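Local coordinates for L-amino acid deaminase (Proteus vulgaris, PDB 5I39), which probably catalyses the oxidative deamination of L-amino acids, using a bound FAD as its redox cofactor, at the bacterial membrane, at residues G120-P125 with G275-P280; R154-A159 with K173-E178; T232-V237 with L390-K395; N355-E360 with F403-F408. One frame throughout, in Å; residues are numbered along the deposited sequence. Where two conformers were deposited one is given.

Interaction 1: G120-P125 with G275-P280; sequences GRVEVP and GNVALP. With EDO (1,2-ethanediol), chain I.
R121 and N276, paired on one face of the sheet, both hold CG trans to the main-chain N (chi1 177° and -180°), which lays the two chains against each other. Contact is made by the arginine's aliphatic stem: R121 CG lies 3.6 Å from N276 CG, with the guanidinium and amide planes 83° apart. Their polar ends meet at a third group, for R121 NE and N276 ND2 both bond to OE1 of Q82, an FAD-binding residue. The far end of the guanidinium returns to its own strand. R121 NH2 reaches the anti lone pair of E123 OE1 at 2.8 Å, while NH1 meets that same oxygen from above the carboxylate plane, and A278 CB lies over one guanidinium face.

This is a parallel strand pair within the mixed sheet alongside the FAD-binding domain. The evidence is an alternating bond pattern: V122 N to N276 O at 2.9 Å, A278 N to V122 O at 2.9 Å and V124 N to A278 O at 3.0 Å. On the opposite face V122 and V277 run side by side, CG2 to CG2 at 3.8 Å. Past the paired residues, V124 CG2 presses on L279 CD2 at 3.4 Å, tighter than usual, while V124 CG1 meets the P280 ring. A 1,2-ethanediol, probably from the crystallisation liquor, donates to both E123 OE2 and V124 O.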
loop_
_atom_site.group_PDB
_atom_site.type_symbol
_atom_site.label_atom_id
_atom_site.label_comp_id
_atom_site.label_asym_id
_atom_site.label_seq_id
_atom_site.Cartn_x
_atom_site.Cartn_y
_atom_site.Cartn_z
ATOM N N GLY A 120 14.154 4.582 7.637
ATOM C CA GLY A 120 15.031 5.511 6.938
ATOM C C GLY A 120 15.395 5.021 5.549
ATOM O O GLY A 120 15.622 3.827 5.327
ATOM N N ARG A 121 15.459 5.962 4.611
ATOM C CA ARG A 121 15.654 5.663 3.197
ATOM C C ARG A 121 16.614 6.661 2.583
ATOM O O ARG A 121 16.394 7.868 2.675
ATOM C CB ARG A 121 14.321 5.721 2.452
ATOM C CG ARG A 121 14.399 5.490 0.951
ATOM C CD ARG A 121 13.001 5.540 0.372
ATOM N NE ARG A 121 12.937 5.208 -1.050
ATOM C CZ ARG A 121 13.187 6.052 -2.052
ATOM N NH1 ARG A 121 13.081 5.621 -3.303
ATOM N NH2 ARG A 121 13.545 7.319 -1.831
ATOM N N VAL A 122 17.655 6.140 1.937
ATOM C CA VAL A 122 18.618 6.989 1.235
ATOM C C VAL A 122 18.477 6.759 -0.261
ATOM O O VAL A 122 18.539 5.628 -0.749
ATOM C CB VAL A 122 20.089 6.818 1.698
ATOM C CG1 VAL A 122 20.262 7.366 3.106
ATOM C CG2 VAL A 122 20.575 5.375 1.613
ATOM N N GLU A 123 18.245 7.853 -0.986
ATOM C CA GLU A 123 18.164 7.813 -2.443
ATOM C C GLU A 123 19.213 8.749 -3.022
ATOM O O GLU A 123 19.119 9.971 -2.878
ATOM C CB GLU A 123 16.775 8.182 -2.968
ATOM C CG GLU A 123 16.718 8.096 -4.490
ATOM C CD GLU A 123 15.342 8.263 -5.099
ATOM O OE1 GLU A 123 14.326 8.197 -4.381
ATOM O OE2 GLU A 123 15.288 8.451 -6.334
ATOM N N VAL A 124 20.214 8.173 -3.677
ATOM C CA VAL A 124 21.218 8.960 -4.384
ATOM C C VAL A 124 20.586 9.468 -5.687
ATOM O O VAL A 124 20.019 8.675 -6.436
ATOM C CB VAL A 124 22.483 8.123 -4.657
ATOM C CG1 VAL A 124 23.453 8.856 -5.576
ATOM C CG2 VAL A 124 23.167 7.761 -3.344
ATOM N N PRO A 125 20.673 10.784 -5.964
ATOM C CA PRO A 125 20.069 11.307 -7.193
ATOM C C PRO A 125 20.762 10.792 -8.455
ATOM O O PRO A 125 21.929 10.415 -8.411
ATOM C CB PRO A 125 20.249 12.823 -7.055
ATOM C CG PRO A 125 21.433 12.978 -6.174
ATOM C CD PRO A 125 21.332 11.852 -5.192
ATOM N N GLY A 275 18.467 -0.846 6.406
ATOM C CA GLY A 275 17.766 0.289 5.843
ATOM C C GLY A 275 17.149 0.052 4.480
ATOM O O GLY A 275 16.972 -1.084 4.031
ATOM N N ASN A 276 16.822 1.171 3.841
ATOM C CA ASN A 276 16.181 1.233 2.537
ATOM C C ASN A 276 17.099 2.090 1.671
ATOM O O ASN A 276 17.427 3.222 2.040
ATOM C CB ASN A 276 14.787 1.854 2.700
ATOM C CG ASN A 276 14.012 1.972 1.401
ATOM O OD1 ASN A 276 14.570 1.891 0.314
ATOM N ND2 ASN A 276 12.705 2.192 1.518
ATOM N N VAL A 277 17.536 1.531 0.545
ATOM C CA VAL A 277 18.536 2.160 -0.313
ATOM C C VAL A 277 18.031 2.179 -1.749
ATOM O O VAL A 277 17.461 1.196 -2.223
ATOM C CB VAL A 277 19.876 1.397 -0.211
ATOM C CG1 VAL A 277 20.880 1.852 -1.265
ATOM C CG2 VAL A 277 20.464 1.567 1.182
ATOM N N ALA A 278 18.262 3.302 -2.429
ATOM C CA ALA A 278 17.911 3.484 -3.835
ATOM C C ALA A 278 19.060 4.214 -4.518
ATOM O O ALA A 278 19.390 5.345 -4.143
ATOM C CB ALA A 278 16.625 4.280 -3.962
ATOM N N LEU A 279 19.676 3.564 -5.504
ATOM C CA LEU A 279 20.875 4.095 -6.155
ATOM C C LEU A 279 20.740 4.103 -7.667
ATOM O O LEU A 279 20.009 3.279 -8.227
ATOM C CB LEU A 279 22.105 3.253 -5.801
ATOM C CG LEU A 279 22.386 3.052 -4.314
ATOM C CD1 LEU A 279 23.434 1.973 -4.098
ATOM C CD2 LEU A 279 22.826 4.361 -3.682
ATOM N N PRO A 280 21.478 5.007 -8.344
ATOM C CA PRO A 280 21.650 4.918 -9.796
ATOM C C PRO A 280 22.097 3.527 -10.230
ATOM O O PRO A 280 22.758 2.826 -9.465
ATOM C CB PRO A 280 22.751 5.941 -10.080
ATOM C CG PRO A 280 22.598 6.953 -9.002
ATOM C CD PRO A 280 22.188 6.174 -7.788
HETATM C C1 EDO I . 18.305 6.899 -8.636
HETATM O O1 EDO I . 18.050 8.260 -8.286
HETATM C C2 EDO I . 17.756 6.004 -7.535
HETATM O O2 EDO I . 16.336 6.161 -7.407
#

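Interaction 2: R154-A159 with K173-E178; sequences RIIEGA and KIAGFE
R154 sets its guanidinium against the rim of the F177 ring. The two side chains run alongside each other, their planes 83° apart, with F177 CD2 over one guanidinium face and R154 NH2 at the ring edge, 3.7 Å from F177 CE2. A chi1 of 58° places R154 CG between its backbone N and carbonyl carbon, and the extended chain beyond it carries the charge along the phenylalanine; there NH2 forms salt bridges with E160 and E179. I156 also has CG1 between its N and carbonyl carbon and crosses F177 at a slant, its CD1 3.8 Å from F177 CB.

The other face of the pair carries I155, whose CG2 packs on I174 CG1 at 3.6 Å; both isoleucines also touch helix 128-143. E157 runs beside I174. Here two waters fill in where direct strand bonding ends: one donates to E157 OE2 and K173 O, the other accepts from G158 N and donates to K173 O.

Four backbone bonds fix the register. R154 N to F177 O (3.0 Å) and F177 N to R154 O (2.7 Å) close one ring; I156 N to A175 O (2.8 Å) and A175 N to I156 O (3.1 Å) close the next. Between them I155 and G176 form a non-hydrogen-bonded pair. The strand axes lie at 130°, as in a strongly twisted antiparallel pair, and this one sits at the margin of the mixed sheet, where strand 153-156 pairs with 175-178 and the chain between them passes through helix 158-164.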
loop_
_atom_site.group_PDB
_atom_site.type_symbol
_atom_site.label_atom_id
_atom_site.label_comp_id
_atom_site.label_asym_id
_atom_site.label_seq_id
_atom_site.Cartn_x
_atom_site.Cartn_y
_atom_site.Cartn_z
ATOM N N ARG A 154 15.813 15.163 4.285
ATOM C CA ARG A 154 16.903 16.117 4.131
ATOM C C ARG A 154 18.047 15.505 3.342
ATOM O O ARG A 154 18.176 14.278 3.252
ATOM C CB ARG A 154 17.385 16.589 5.505
ATOM C CG ARG A 154 17.854 15.477 6.426
ATOM C CD ARG A 154 18.056 15.963 7.853
ATOM N NE ARG A 154 18.244 14.806 8.722
ATOM C CZ ARG A 154 19.387 14.140 8.887
ATOM N NH1 ARG A 154 20.520 14.548 8.317
ATOM N NH2 ARG A 154 19.404 13.064 9.669
ATOM N N ILE A 155 18.878 16.373 2.777
ATOM C CA ILE A 155 20.033 15.953 1.989
ATOM C C ILE A 155 21.204 15.649 2.924
ATOM O O ILE A 155 21.513 16.451 3.811
ATOM C CB ILE A 155 20.439 17.053 0.978
ATOM C CG1 ILE A 155 19.296 17.349 -0.011
ATOM C CG2 ILE A 155 21.724 16.694 0.230
ATOM C CD1 ILE A 155 18.958 16.240 -0.985
ATOM N N ILE A 156 21.856 14.507 2.706
ATOM C CA ILE A 156 23.009 14.107 3.509
ATOM C C ILE A 156 24.250 13.818 2.671
ATOM O O ILE A 156 24.170 13.443 1.499
ATOM C CB ILE A 156 22.691 12.903 4.430
ATOM C CG1 ILE A 156 22.350 11.638 3.627
ATOM C CG2 ILE A 156 21.579 13.283 5.400
ATOM C CD1 ILE A 156 22.258 10.389 4.478
ATOM N N GLU A 157 25.389 14.022 3.328
ATOM C CA GLU A 157 26.725 13.797 2.771
ATOM C C GLU A 157 27.622 13.314 3.902
ATOM O O GLU A 157 27.236 13.361 5.068
ATOM C CB GLU A 157 27.323 15.100 2.238
ATOM C CG GLU A 157 26.570 15.782 1.107
ATOM C CD GLU A 157 27.051 17.204 0.888
ATOM O OE1 GLU A 157 26.969 18.013 1.839
ATOM O OE2 GLU A 157 27.512 17.519 -0.224
ATOM N N GLY A 158 28.835 12.901 3.559
ATOM C CA GLY A 158 29.847 12.591 4.569
ATOM C C GLY A 158 29.499 11.426 5.477
ATOM O O GLY A 158 28.870 10.459 5.043
ATOM N N ALA A 159 29.897 11.534 6.743
ATOM C CA ALA A 159 29.818 10.422 7.697
ATOM C C ALA A 159 28.432 9.789 7.796
ATOM O O ALA A 159 28.310 8.565 7.786
ATOM C CB ALA A 159 30.287 10.872 9.072
ATOM N N LYS A 173 28.362 10.114 -2.936
ATOM C CA LYS A 173 28.712 11.399 -2.313
ATOM C C LYS A 173 27.552 12.168 -1.688
ATOM O O LYS A 173 27.774 12.972 -0.786
ATOM C CB LYS A 173 29.393 12.305 -3.347
ATOM C CG LYS A 173 30.726 11.782 -3.860
ATOM C CD LYS A 173 31.802 11.822 -2.786
ATOM C CE LYS A 173 33.173 11.502 -3.350
ATOM N NZ LYS A 173 34.255 11.633 -2.339
ATOM N N ILE A 174 26.330 11.946 -2.161
ATOM C CA ILE A 174 25.197 12.759 -1.730
ATOM C C ILE A 174 23.908 11.971 -1.908
ATOM O O ILE A 174 23.798 11.160 -2.825
ATOM C CB ILE A 174 25.169 14.108 -2.501
ATOM C CG1 ILE A 174 24.204 15.096 -1.844
ATOM C CG2 ILE A 174 24.843 13.907 -3.982
ATOM C CD1 ILE A 174 24.475 16.535 -2.230
ATOM N N ALA A 175 22.942 12.203 -1.027
ATOM C CA ALA A 175 21.656 11.515 -1.121
ATOM C C ALA A 175 20.564 12.275 -0.410
ATOM O O ALA A 175 20.825 13.047 0.510
ATOM C CB ALA A 175 21.756 10.119 -0.537
ATOM N N GLY A 176 19.334 12.028 -0.842
ATOM C CA GLY A 176 18.157 12.441 -0.093
ATOM C C GLY A 176 17.812 11.379 0.930
ATOM O O GLY A 176 17.651 10.212 0.584
ATOM N N PHE A 177 17.694 11.796 2.187
ATOM C CA PHE A 177 17.459 10.896 3.314
ATOM C C PHE A 177 16.093 11.176 3.910
ATOM O O PHE A 177 15.892 12.210 4.547
ATOM C CB PHE A 177 18.554 11.110 4.366
ATOM C CG PHE A 177 18.492 10.180 5.565
ATOM C CD1 PHE A 177 18.109 8.838 5.462
ATOM C CD2 PHE A 177 18.899 10.648 6.809
ATOM C CE1 PHE A 177 18.110 8.008 6.579
ATOM C CE2 PHE A 177 18.901 9.823 7.922
ATOM C CZ PHE A 177 18.506 8.502 7.810
ATOM N N GLU A 178 15.147 10.271 3.681
ATOM C CA GLU A 178 13.852 10.339 4.346
ATOM C C GLU A 178 14.039 9.546 5.625
ATOM O O GLU A 178 13.882 8.319 5.644
ATOM C CB GLU A 178 12.749 9.767 3.459
ATOM C CG GLU A 178 11.370 9.812 4.096
ATOM C CD GLU A 178 10.234 9.524 3.136
ATOM O OE1 GLU A 178 10.386 9.722 1.915
ATOM O OE2 GLU A 178 9.148 9.131 3.628
HETATM O O HOH W 1 28.761 15.534 -1.723
HETATM O O HOH W 2 29.829 12.615 0.968
#

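Interaction 3: T232-V237 with L390-K395; sequences TSQVVV and LLLGKK
The C-terminal end of helix 376-392 packs on the entry to strand 235-237 of the six-stranded sheet, with L391 facing Q234 and V236. The backbones stay apart: the nearest CA atoms, of Q234 and L391, are 7.4 Å from each other, so side chains make most of the contact. L391 reaches across with CG trans to its backbone N (chi1 179°). Both its methyls touch Q234 CB, CD1 at 4.0 Å and CD2 at 4.2 Å; CD1 also approaches V235 O, and CD2 lies 4.3 Å from V236 CG2. The end of the Q234 side chain crosses L392 at about a right angle, close to L392 CD2.

The run of parallel strands here is consistent with the Rossmann-type FAD-binding fold of this family. Strand 235-237 lies between strands 40-43 and 367-371: Q234 and V236 exchange backbone bonds with V41, and V235 with V368. The V236 side chain is about 9 Å from the FAD at nearest atoms. V235 points away from the helix, onto I220 and V223 of the small antiparallel sheet.

Each segment has a turn beside the contact. T232 OG1 accepts from Q234 N at 3.3 Å along a nearly straight line (171°), an ST turn leading into the strand, and also bonds to A38 O. At the helix end G393 leaves helical geometry with a phi of 72°, with a weak G393 N to L390 O bond at 3.4 Å.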
loop_
_atom_site.group_PDB
_atom_site.type_symbol
_atom_site.label_atom_id
_atom_site.label_comp_id
_atom_site.label_asym_id
_atom_site.label_seq_id
_atom_site.Cartn_x
_atom_site.Cartn_y
_atom_site.Cartn_z
ATOM N N THR A 232 -28.133 -3.805 2.445
ATOM C CA THR A 232 -27.376 -2.636 2.892
ATOM C C THR A 232 -27.739 -1.459 2.008
ATOM O O THR A 232 -28.244 -1.651 0.902
ATOM C CB THR A 232 -25.843 -2.857 2.809
ATOM O OG1 THR A 232 -25.167 -1.799 3.501
ATOM C CG2 THR A 232 -25.339 -2.917 1.348
ATOM N N SER A 233 -27.471 -0.250 2.495
ATOM C CA SER A 233 -27.586 0.961 1.678
ATOM C C SER A 233 -26.257 1.702 1.523
ATOM O O SER A 233 -26.217 2.787 0.948
ATOM C CB SER A 233 -28.651 1.893 2.258
ATOM O OG SER A 233 -28.250 2.412 3.513
ATOM N N GLN A 234 -25.166 1.106 2.011
ATOM C CA GLN A 234 -23.847 1.745 1.992
ATOM C C GLN A 234 -22.801 0.753 1.516
ATOM O O GLN A 234 -22.690 -0.343 2.060
ATOM C CB GLN A 234 -23.495 2.283 3.378
ATOM C CG GLN A 234 -24.455 3.368 3.843
ATOM C CD GLN A 234 -24.186 3.853 5.255
ATOM O OE1 GLN A 234 -23.993 3.056 6.177
ATOM N NE2 GLN A 234 -24.200 5.163 5.440
ATOM N N VAL A 235 -22.049 1.147 0.490
ATOM C CA VAL A 235 -21.114 0.252 -0.184
ATOM C C VAL A 235 -19.780 0.953 -0.411
ATOM O O VAL A 235 -19.741 2.097 -0.865
ATOM C CB VAL A 235 -21.679 -0.247 -1.537
ATOM C CG1 VAL A 235 -20.701 -1.192 -2.229
ATOM C CG2 VAL A 235 -23.015 -0.951 -1.330
ATOM N N VAL A 236 -18.693 0.249 -0.092
ATOM C CA VAL A 236 -17.341 0.688 -0.418
ATOM C C VAL A 236 -16.780 -0.270 -1.461
ATOM O O VAL A 236 -16.698 -1.472 -1.220
ATOM C CB VAL A 236 -16.416 0.681 0.812
ATOM C CG1 VAL A 236 -14.991 1.062 0.420
ATOM C CG2 VAL A 236 -16.945 1.626 1.882
ATOM N N VAL A 237 -16.387 0.271 -2.608
ATOM C CA VAL A 237 -15.722 -0.520 -3.639
ATOM C C VAL A 237 -14.216 -0.359 -3.457
ATOM O O VAL A 237 -13.662 0.715 -3.705
ATOM C CB VAL A 237 -16.178 -0.114 -5.052
ATOM C CG1 VAL A 237 -15.413 -0.890 -6.119
ATOM C CG2 VAL A 237 -17.672 -0.367 -5.188
ATOM N N LEU A 390 -16.341 10.437 3.204
ATOM C CA LEU A 390 -17.116 10.648 1.980
ATOM C C LEU A 390 -18.411 9.849 1.985
ATOM O O LEU A 390 -19.463 10.370 1.617
ATOM C CB LEU A 390 -16.289 10.300 0.745
ATOM C CG LEU A 390 -15.103 11.222 0.450
ATOM C CD1 LEU A 390 -14.306 10.668 -0.718
ATOM C CD2 LEU A 390 -15.545 12.643 0.155
ATOM N N LEU A 391 -18.341 8.596 2.426
ATOM C CA LEU A 391 -19.532 7.752 2.519
ATOM C C LEU A 391 -20.594 8.373 3.421
ATOM O O LEU A 391 -21.779 8.371 3.094
ATOM C CB LEU A 391 -19.155 6.368 3.054
ATOM C CG LEU A 391 -20.290 5.349 3.230
ATOM C CD1 LEU A 391 -20.921 4.985 1.892
ATOM C CD2 LEU A 391 -19.776 4.111 3.946
ATOM N N LEU A 392 -20.149 8.907 4.552
ATOM C CA LEU A 392 -21.049 9.382 5.594
ATOM C C LEU A 392 -21.380 10.871 5.496
ATOM O O LEU A 392 -22.202 11.366 6.267
ATOM C CB LEU A 392 -20.454 9.038 6.965
ATOM C CG LEU A 392 -20.198 7.537 7.182
ATOM C CD1 LEU A 392 -19.453 7.295 8.484
ATOM C CD2 LEU A 392 -21.480 6.713 7.149
ATOM N N GLY A 393 -20.774 11.581 4.546
ATOM C CA GLY A 393 -21.007 13.016 4.392
ATOM C C GLY A 393 -20.392 13.882 5.475
ATOM O O GLY A 393 -20.856 15.001 5.703
ATOM N N LYS A 394 -19.349 13.373 6.130
ATOM C CA LYS A 394 -18.641 14.101 7.179
ATOM C C LYS A 394 -17.672 15.085 6.542
ATOM O O LYS A 394 -17.184 14.856 5.435
ATOM C CB LYS A 394 -17.866 13.117 8.069
ATOM C CG LYS A 394 -17.291 13.715 9.347
ATOM C CD LYS A 394 -16.471 12.700 10.127
ATOM C CE LYS A 394 -15.815 13.322 11.348
ATOM N NZ LYS A 394 -14.911 12.360 12.034
ATOM N N LYS A 395 -17.379 16.169 7.255
ATOM C CA LYS A 395 -16.269 17.055 6.891
ATOM C C LYS A 395 -15.039 16.165 6.673
ATOM O O LYS A 395 -14.685 15.411 7.568
ATOM C CB LYS A 395 -15.979 18.052 8.012
ATOM C CG LYS A 395 -17.088 19.065 8.276
ATOM C CD LYS A 395 -16.723 20.050 9.382
ATOM C CE LYS A 395 -16.498 19.351 10.716
ATOM N NZ LYS A 395 -16.441 20.313 11.848
#

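Interaction 4: N355-E360 with F403-F408; sequences NPIISE and FSLYRF
F403 and I358 lie side by side where the C-terminal tail docks along strand 357-360, an outermost strand of the six-stranded FAD-domain sheet. I358 CD1 sits 4.1 Å above one face of the F403 ring, toward its rim, and the P356 ring runs alongside F403 with CD 4.0 Å from F403 CD1. Between these backbones the single main-chain bond is I358 N to F403 O, at 2.9 Å.

A type I turn from S404 to R407 then swings the arginine back toward the strand. With chi1 74° setting CG between N and carbonyl carbon, the extended R407 chain brings its guanidinium up to two carbonyls, with N355 O at the edge in its plane. NH2 bonds to N355 O (3.0 Å) and also reaches P356 O, which NH1 meets as well; all three bonds are bent and weak. S404 O also accepts from NH1, the donor standing above its carbonyl plane, and D353 forms a salt bridge with NE. The terminal F408 overlaps this group, its CZ over the centre of one guanidinium face at 3.3 Å, and the I357 side chain slants across both residues.

S404 OG accepts from Y406 N, an ST turn that shapes the loop, and E360 O lies 3.5 Å from Y406 CE2. The S359 hydroxyl works both ways: OG accepts from L405 N at 2.9 Å (167°) and donates to E360 O at 2.8 Å, in the carbonyl plane and on a lone pair.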
loop_
_atom_site.group_PDB
_atom_site.type_symbol
_atom_site.label_atom_id
_atom_site.label_comp_id
_atom_site.label_asym_id
_atom_site.label_seq_id
_atom_site.Cartn_x
_atom_site.Cartn_y
_atom_site.Cartn_z
ATOM N N ASN A 355 -2.532 9.587 -9.219
ATOM C CA ASN A 355 -3.047 9.808 -7.867
ATOM C C ASN A 355 -4.257 8.906 -7.613
ATOM O O ASN A 355 -4.879 8.429 -8.560
ATOM C CB ASN A 355 -3.397 11.280 -7.662
ATOM C CG ASN A 355 -2.181 12.180 -7.761
ATOM O OD1 ASN A 355 -1.060 11.767 -7.452
ATOM N ND2 ASN A 355 -2.392 13.413 -8.199
ATOM N N PRO A 356 -4.598 8.659 -6.331
ATOM C CA PRO A 356 -5.689 7.734 -6.021
ATOM C C PRO A 356 -7.069 8.181 -6.494
ATOM O O PRO A 356 -7.279 9.359 -6.805
ATOM C CB PRO A 356 -5.668 7.677 -4.485
ATOM C CG PRO A 356 -4.278 8.045 -4.106
ATOM C CD PRO A 356 -3.911 9.103 -5.104
ATOM N N ILE A 357 -7.985 7.219 -6.554
ATOM C CA ILE A 357 -9.410 7.508 -6.713
ATOM C C ILE A 357 -10.083 7.134 -5.397
ATOM O O ILE A 357 -10.220 5.954 -5.065
ATOM C CB ILE A 357 -10.041 6.799 -7.926
ATOM C CG1 ILE A 357 -9.352 7.281 -9.212
ATOM C CG2 ILE A 357 -11.535 7.097 -7.987
ATOM C CD1 ILE A 357 -9.740 6.531 -10.474
ATOM N N ILE A 358 -10.455 8.167 -4.646
ATOM C CA ILE A 358 -11.104 8.038 -3.344
ATOM C C ILE A 358 -12.274 8.996 -3.459
ATOM O O ILE A 358 -12.089 10.207 -3.357
ATOM C CB ILE A 358 -10.181 8.455 -2.179
ATOM C CG1 ILE A 358 -8.865 7.665 -2.200
ATOM C CG2 ILE A 358 -10.898 8.248 -0.849
ATOM C CD1 ILE A 358 -7.745 8.336 -1.429
ATOM N N SER A 359 -13.467 8.475 -3.719
ATOM C CA SER A 359 -14.516 9.315 -4.286
ATOM C C SER A 359 -15.920 8.810 -4.054
ATOM O O SER A 359 -16.162 7.608 -4.002
ATOM C CB SER A 359 -14.290 9.421 -5.799
ATOM O OG SER A 359 -15.129 10.395 -6.399
ATOM N N GLU A 360 -16.853 9.759 -3.964
ATOM C CA GLU A 360 -18.262 9.464 -4.146
ATOM C C GLU A 360 -18.521 9.136 -5.612
ATOM O O GLU A 360 -17.722 9.454 -6.497
ATOM C CB GLU A 360 -19.127 10.658 -3.749
ATOM C CG GLU A 360 -19.020 11.051 -2.289
ATOM C CD GLU A 360 -19.968 12.177 -1.922
ATOM O OE1 GLU A 360 -21.196 11.973 -2.017
ATOM O OE2 GLU A 360 -19.489 13.263 -1.539
ATOM N N PHE A 403 -8.683 13.545 -5.470
ATOM C CA PHE A 403 -8.967 12.108 -5.520
ATOM C C PHE A 403 -10.323 11.789 -6.149
ATOM O O PHE A 403 -10.709 10.626 -6.229
ATOM C CB PHE A 403 -8.904 11.515 -4.111
ATOM C CG PHE A 403 -7.729 11.994 -3.309
ATOM C CD1 PHE A 403 -6.438 11.849 -3.795
ATOM C CD2 PHE A 403 -7.911 12.596 -2.068
ATOM C CE1 PHE A 403 -5.351 12.293 -3.060
ATOM C CE2 PHE A 403 -6.828 13.041 -1.328
ATOM C CZ PHE A 403 -5.546 12.890 -1.823
ATOM N N SER A 404 -11.018 12.812 -6.637
ATOM C CA SER A 404 -12.350 12.637 -7.197
ATOM C C SER A 404 -12.323 11.828 -8.487
ATOM O O SER A 404 -11.414 11.968 -9.308
ATOM C CB SER A 404 -12.984 14.000 -7.481
ATOM O OG SER A 404 -14.230 13.861 -8.145
ATOM N N LEU A 405 -13.370 11.031 -8.671
ATOM C CA LEU A 405 -13.590 10.279 -9.897
ATOM C C LEU A 405 -13.850 11.199 -11.096
ATOM O O LEU A 405 -13.634 10.801 -12.241
ATOM C CB LEU A 405 -14.779 9.336 -9.691
ATOM C CG LEU A 405 -15.236 8.439 -10.840
ATOM C CD1 LEU A 405 -14.111 7.532 -11.308
ATOM C CD2 LEU A 405 -16.437 7.621 -10.393
ATOM N N TYR A 406 -14.299 12.426 -10.828
ATOM C CA TYR A 406 -14.761 13.359 -11.868
ATOM C C TYR A 406 -13.758 14.461 -12.206
ATOM O O TYR A 406 -14.124 15.478 -12.798
ATOM C CB TYR A 406 -16.109 13.947 -11.434
ATOM C CG TYR A 406 -17.066 12.843 -11.067
ATOM C CD1 TYR A 406 -17.715 12.109 -12.058
ATOM C CD2 TYR A 406 -17.272 12.481 -9.736
ATOM C CE1 TYR A 406 -18.566 11.066 -11.735
ATOM C CE2 TYR A 406 -18.123 11.439 -9.403
ATOM C CZ TYR A 406 -18.766 10.735 -10.405
ATOM O OH TYR A 406 -19.609 9.704 -10.073
ATOM N N ARG A 407 -12.489 14.237 -11.866
ATOM C CA ARG A 407 -11.420 15.210 -12.114
ATOM C C ARG A 407 -10.781 15.117 -13.503
ATOM O O ARG A 407 -10.008 15.994 -13.875
ATOM C CB ARG A 407 -10.324 15.060 -11.055
ATOM C CG ARG A 407 -9.427 13.832 -11.191
ATOM C CD ARG A 407 -8.522 13.742 -9.982
ATOM N NE ARG A 407 -7.529 12.669 -10.038
ATOM C CZ ARG A 407 -7.623 11.478 -9.438
ATOM N NH1 ARG A 407 -8.710 11.125 -8.760
ATOM N NH2 ARG A 407 -6.616 10.612 -9.533
ATOM N N PHE A 408 -11.083 14.054 -14.246
ATOM C CA PHE A 408 -10.373 13.740 -15.491
ATOM C C PHE A 408 -11.015 14.416 -16.702
ATOM O O PHE A 408 -12.178 14.822 -16.677
ATOM C CB PHE A 408 -10.309 12.222 -15.689
ATOM C CG PHE A 408 -9.777 11.480 -14.489
ATOM C CD1 PHE A 408 -8.415 11.469 -14.211
ATOM C CD2 PHE A 408 -10.638 10.806 -13.626
ATOM C CE1 PHE A 408 -7.922 10.797 -13.099
ATOM C CE2 PHE A 408 -10.151 10.126 -12.517
ATOM C CZ PHE A 408 -8.790 10.120 -12.256
ATOM O OXT PHE A 408 -10.372 14.580 -17.739
#

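The four contacts form two groups. Interactions 1 and 2 lie 9 Å apart between centres in one mixed sheet, where strands 117-123 and 175-178 are neighbours: R121 O and E178 N, 2.9 Å apart, and E123 N and G176 O, also 2.9 Å, are probable hydrogen bonds. Along the chain interaction 2 is nested within the loop that interaction 1 closes. Interactions 3 and 4 both reach the six-stranded FAD-domain sheet, their centres 15 Å apart, and touch where L390 CD1 meets I358 O; their segments alternate in sequence. Centres of the two groups are about 31 to 44 Å apart, so these contacts help build two separate sheets of a single chain, with side chains of interactions 1, 3 and 4 each within about 7 to 9 Å of the FAD.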